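PDB 3PSH: protein HI_1472 from Haemophilus influenzae, which binds molybdate and tungstate, but not sulfate or phosphate, in the periplasm as the solute-binding component of the MolBCA low-affinity molybdate import transporter. Local coordinates for residues D71-L80 with T91-I102. Sequence-based numbering, arbitrary orientation.
Sequences DLNSVNIESL and TNYAPSEMIKQI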
loop_
_atom_site.group_PDB
_atom_site.type_symbol
_atom_site.label_atom_id
_atom_site.label_comp_id
_atom_site.label_asym_id
_atom_site.label_seq_id
_atom_site.Cartn_x
_atom_site.Cartn_y
_atom_site.Cartn_z
ATOM N N ASP A 71 11.740 5.421 -11.896
ATOM C CA ASP A 71 10.394 5.382 -11.241
ATOM C C ASP A 71 9.880 3.969 -11.272
ATOM O O ASP A 71 10.664 2.986 -11.249
ATOM C CB ASP A 71 9.503 6.479 -11.935
ATOM C CG ASP A 71 9.167 6.210 -13.389
ATOM O OD1 ASP A 71 9.454 5.194 -13.934
ATOM O OD2 ASP A 71 8.607 7.101 -14.070
ATOM N N LEU A 72 8.530 3.798 -11.199
ATOM C CA LEU A 72 8.104 2.407 -11.129
ATOM C C LEU A 72 8.385 1.450 -12.306
ATOM O O LEU A 72 8.573 0.187 -12.117
ATOM C CB LEU A 72 6.567 2.338 -10.889
ATOM C CG LEU A 72 6.098 2.861 -9.541
ATOM C CD1 LEU A 72 4.621 3.219 -9.622
ATOM C CD2 LEU A 72 6.359 1.864 -8.462
ATOM N N ASN A 73 8.378 2.042 -13.508
ATOM C CA ASN A 73 8.504 1.186 -14.692
ATOM C C ASN A 73 9.559 1.658 -15.719
ATOM O O ASN A 73 9.604 1.257 -16.839
ATOM C CB ASN A 73 7.105 0.997 -15.337
ATOM C CG ASN A 73 6.567 2.299 -15.866
ATOM O OD1 ASN A 73 7.227 3.364 -15.824
ATOM N ND2 ASN A 73 5.285 2.249 -16.243
ATOM N N SER A 74 10.481 2.451 -15.254
ATOM C CA SER A 74 11.592 3.014 -16.110
ATOM C C SER A 74 12.820 3.303 -15.207
ATOM O O SER A 74 12.701 3.607 -13.976
ATOM C CB SER A 74 11.165 4.282 -16.889
ATOM O OG SER A 74 10.993 5.429 -16.013
ATOM N N VAL A 75 14.032 3.242 -15.806
ATOM C CA VAL A 75 15.205 3.580 -15.029
ATOM C C VAL A 75 16.128 4.392 -15.931
ATOM O O VAL A 75 15.981 4.265 -17.182
ATOM C CB VAL A 75 15.872 2.303 -14.516
ATOM C CG1 VAL A 75 16.359 1.367 -15.732
ATOM C CG2 VAL A 75 17.084 2.672 -13.492
ATOM N N ASN A 76 16.928 5.270 -15.296
ATOM C CA ASN A 76 17.900 6.151 -16.034
ATOM C C ASN A 76 19.266 5.612 -15.548
ATOM O O ASN A 76 19.752 6.025 -14.472
ATOM C CB ASN A 76 17.668 7.645 -15.698
ATOM C CG ASN A 76 18.717 8.556 -16.343
ATOM O OD1 ASN A 76 19.757 8.082 -16.752
ATOM N ND2 ASN A 76 18.355 9.849 -16.562
ATOM N N ILE A 77 19.838 4.694 -16.328
ATOM C CA ILE A 77 21.058 3.944 -15.880
ATOM C C ILE A 77 22.196 4.965 -15.692
ATOM O O ILE A 77 22.897 4.918 -14.667
ATOM C CB ILE A 77 21.481 2.884 -16.876
ATOM C CG1 ILE A 77 20.474 1.689 -16.963
ATOM C CG2 ILE A 77 22.849 2.234 -16.571
ATOM C CD1 ILE A 77 20.301 0.838 -15.643
ATOM N N GLU A 78 22.357 5.917 -16.631
ATOM C CA GLU A 78 23.467 6.897 -16.365
ATOM C C GLU A 78 23.309 7.704 -15.089
ATOM O O GLU A 78 24.337 7.970 -14.456
ATOM C CB GLU A 78 23.755 7.877 -17.522
ATOM C CG GLU A 78 23.928 7.196 -18.882
ATOM C CD GLU A 78 25.350 6.812 -19.130
ATOM O OE1 GLU A 78 26.186 7.004 -18.226
ATOM O OE2 GLU A 78 25.660 6.171 -20.191
ATOM N N SER A 79 22.096 8.116 -14.666
ATOM C CA SER A 79 21.925 8.772 -13.420
ATOM C C SER A 79 22.142 7.759 -12.273
ATOM O O SER A 79 22.713 8.140 -11.228
ATOM C CB SER A 79 20.488 9.354 -13.258
ATOM O OG SER A 79 20.413 10.562 -14.038
ATOM N N LEU A 80 21.669 6.537 -12.473
ATOM C CA LEU A 80 21.708 5.522 -11.397
ATOM C C LEU A 80 23.192 5.174 -11.058
ATOM O O LEU A 80 23.604 5.192 -9.864
ATOM C CB LEU A 80 20.986 4.279 -11.887
ATOM C CG LEU A 80 20.973 3.088 -10.931
ATOM C CD1 LEU A 80 20.231 3.450 -9.600
ATOM C CD2 LEU A 80 20.347 1.861 -11.532
ATOM N N THR A 91 9.515 -2.676 -8.174
ATOM C CA THR A 91 8.181 -3.324 -8.008
ATOM C C THR A 91 8.135 -4.639 -8.829
ATOM O O THR A 91 8.758 -4.791 -9.892
ATOM C CB THR A 91 7.111 -2.324 -8.409
ATOM O OG1 THR A 91 5.823 -2.724 -7.888
ATOM C CG2 THR A 91 7.089 -2.040 -9.898
ATOM N N ASN A 92 7.244 -5.545 -8.381
ATOM C CA ASN A 92 7.139 -6.825 -8.981
ATOM C C ASN A 92 6.780 -6.812 -10.453
ATOM O O ASN A 92 7.182 -7.677 -11.169
ATOM C CB ASN A 92 6.165 -7.714 -8.212
ATOM C CG ASN A 92 4.787 -7.079 -8.123
ATOM O OD1 ASN A 92 4.616 -5.964 -7.537
ATOM N ND2 ASN A 92 3.857 -7.678 -8.814
ATOM N N TYR A 93 6.024 -5.819 -10.924
ATOM C CA TYR A 93 5.647 -5.805 -12.318
ATOM C C TYR A 93 6.611 -4.951 -13.148
ATOM O O TYR A 93 6.303 -4.600 -14.328
ATOM C CB TYR A 93 4.170 -5.297 -12.405
ATOM C CG TYR A 93 3.942 -3.861 -11.941
ATOM C CD1 TYR A 93 4.197 -2.775 -12.818
ATOM C CD2 TYR A 93 3.414 -3.584 -10.690
ATOM C CE1 TYR A 93 4.017 -1.432 -12.394
ATOM C CE2 TYR A 93 3.243 -2.241 -10.264
ATOM C CZ TYR A 93 3.501 -1.183 -11.124
ATOM O OH TYR A 93 3.277 0.104 -10.756
ATOM N N ALA A 94 7.781 -4.572 -12.565
ATOM C CA ALA A 94 8.799 -3.741 -13.367
ATOM C C ALA A 94 9.065 -4.463 -14.675
ATOM O O ALA A 94 9.277 -5.660 -14.669
ATOM C CB ALA A 94 10.089 -3.536 -12.597
ATOM N N PRO A 95 9.040 -3.705 -15.789
ATOM C CA PRO A 95 9.228 -4.456 -17.055
ATOM C C PRO A 95 10.577 -5.234 -17.060
ATOM O O PRO A 95 11.599 -4.770 -16.470
ATOM C CB PRO A 95 9.327 -3.369 -18.093
ATOM C CG PRO A 95 8.474 -2.144 -17.477
ATOM C CD PRO A 95 8.617 -2.305 -15.992
ATOM N N SER A 96 10.579 -6.384 -17.738
ATOM C CA SER A 96 11.796 -7.202 -17.862
ATOM C C SER A 96 12.898 -6.332 -18.470
ATOM O O SER A 96 14.067 -6.495 -18.040
ATOM C CB SER A 96 11.542 -8.415 -18.767
ATOM O OG SER A 96 10.580 -9.219 -18.146
ATOM N N GLU A 97 12.531 -5.373 -19.335
ATOM C CA GLU A 97 13.584 -4.558 -19.999
ATOM C C GLU A 97 14.320 -3.667 -18.982
ATOM O O GLU A 97 15.502 -3.407 -19.086
ATOM C CB GLU A 97 12.923 -3.717 -21.128
ATOM C CG GLU A 97 13.832 -2.659 -21.747
ATOM C CD GLU A 97 13.108 -1.791 -22.827
ATOM O OE1 GLU A 97 11.876 -2.003 -23.024
ATOM O OE2 GLU A 97 13.736 -0.906 -23.440
ATOM N N MET A 98 13.600 -3.205 -17.998
ATOM C CA MET A 98 14.101 -2.316 -16.965
ATOM C C MET A 98 14.987 -3.122 -16.022
ATOM O O MET A 98 16.074 -2.636 -15.638
ATOM C CB MET A 98 12.902 -1.724 -16.176
ATOM C CG MET A 98 13.356 -0.988 -14.938
ATOM S SD MET A 98 11.888 -0.455 -13.962
ATOM C CE MET A 98 12.657 0.228 -12.473
ATOM N N ILE A 99 14.510 -4.289 -15.562
ATOM C CA ILE A 99 15.354 -5.153 -14.693
ATOM C C ILE A 99 16.671 -5.491 -15.455
ATOM O O ILE A 99 17.762 -5.431 -14.863
ATOM C CB ILE A 99 14.600 -6.442 -14.328
ATOM C CG1 ILE A 99 13.504 -5.968 -13.364
ATOM C CG2 ILE A 99 15.553 -7.473 -13.699
ATOM C CD1 ILE A 99 12.399 -7.069 -12.990
ATOM N N LYS A 100 16.548 -5.840 -16.735
ATOM C CA LYS A 100 17.714 -6.187 -17.573
ATOM C C LYS A 100 18.668 -4.989 -17.674
ATOM O O LYS A 100 19.866 -5.215 -17.573
ATOM C CB LYS A 100 17.308 -6.683 -18.971
ATOM C CG LYS A 100 18.533 -7.159 -19.844
ATOM C CD LYS A 100 17.976 -7.825 -21.093
ATOM C CE LYS A 100 19.061 -8.250 -22.123
ATOM N NZ LYS A 100 19.944 -7.092 -22.530
ATOM N N GLN A 101 18.155 -3.764 -17.899
ATOM C CA GLN A 101 19.058 -2.525 -17.865
ATOM C C GLN A 101 19.936 -2.517 -16.594
ATOM O O GLN A 101 21.110 -2.272 -16.661
ATOM C CB GLN A 101 18.322 -1.207 -18.039
ATOM C CG GLN A 101 17.787 -1.039 -19.431
ATOM C CD GLN A 101 17.432 0.376 -19.666
ATOM O OE1 GLN A 101 18.339 1.203 -19.732
ATOM N NE2 GLN A 101 16.093 0.705 -19.736
ATOM N N ILE A 102 19.331 -2.755 -15.450
ATOM C CA ILE A 102 20.059 -2.674 -14.177
ATOM C C ILE A 102 21.001 -3.903 -13.989
ATOM O O ILE A 102 22.159 -3.686 -13.670
ATOM C CB ILE A 102 19.024 -2.561 -13.007
ATOM C CG1 ILE A 102 18.110 -1.284 -13.178
ATOM C CG2 ILE A 102 19.757 -2.596 -11.732
ATOM C CD1 ILE A 102 16.926 -1.370 -12.229
HETATM O O HOH W 1 10.155 -0.463 -9.897
HETATM O O HOH W 2 18.391 3.780 -18.781
#
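M98 leaves its helix with CG anti to the backbone N (chi1 170°) and stays extended all the way to CE, long enough to reach the backbone of 71-74. Its SD lies 3.5 Å from S74 N, and its methyl CE ends 3.6 Å from D71 O. Nearer the helix, V75 has CG1 set between N and the carbonyl carbon (chi1 61°), which lays that methyl 3.9 Å from M98 CG and also against Q101 CB and I102 CG1. Two residues on, I77 rests its CD1 on the Q101 carbonyl and touches I102 CG1 with the same atom at 3.9 Å.

Helix 96-103 is the crossover between neighbouring parallel strands 87-91 and 109-112, a beta-alpha-beta unit of one lobe of this periplasmic binding protein. M98 and I102 pack on V90 and V88 of strand 87-91 as well as on the loop leading into helix 77-82. N76 is the N-cap of that helix, its OD1 accepting from S79 N.

Two waters tie the segments together. One donates to L72 O and accepts from T91 N; the other donates to V75 O and, with its oxygen 2.7 Å from Q101 OE1, to that side chain, while accepting from I77 N. Further along, the P95 ring packs on N73, its CD 3.7 Å from N73 CB.

At the molybdate end, the Y93 hydroxyl reaches L72 CD1 (3.6 Å from OH), and T91 CG2 sits over the centre of one face of the Y93 ring. L72 lies beside H26 and Y93 beside Y280, both molybdate ligands, and N92 OD1 is hydrogen-bonded to the Y280 hydroxyl.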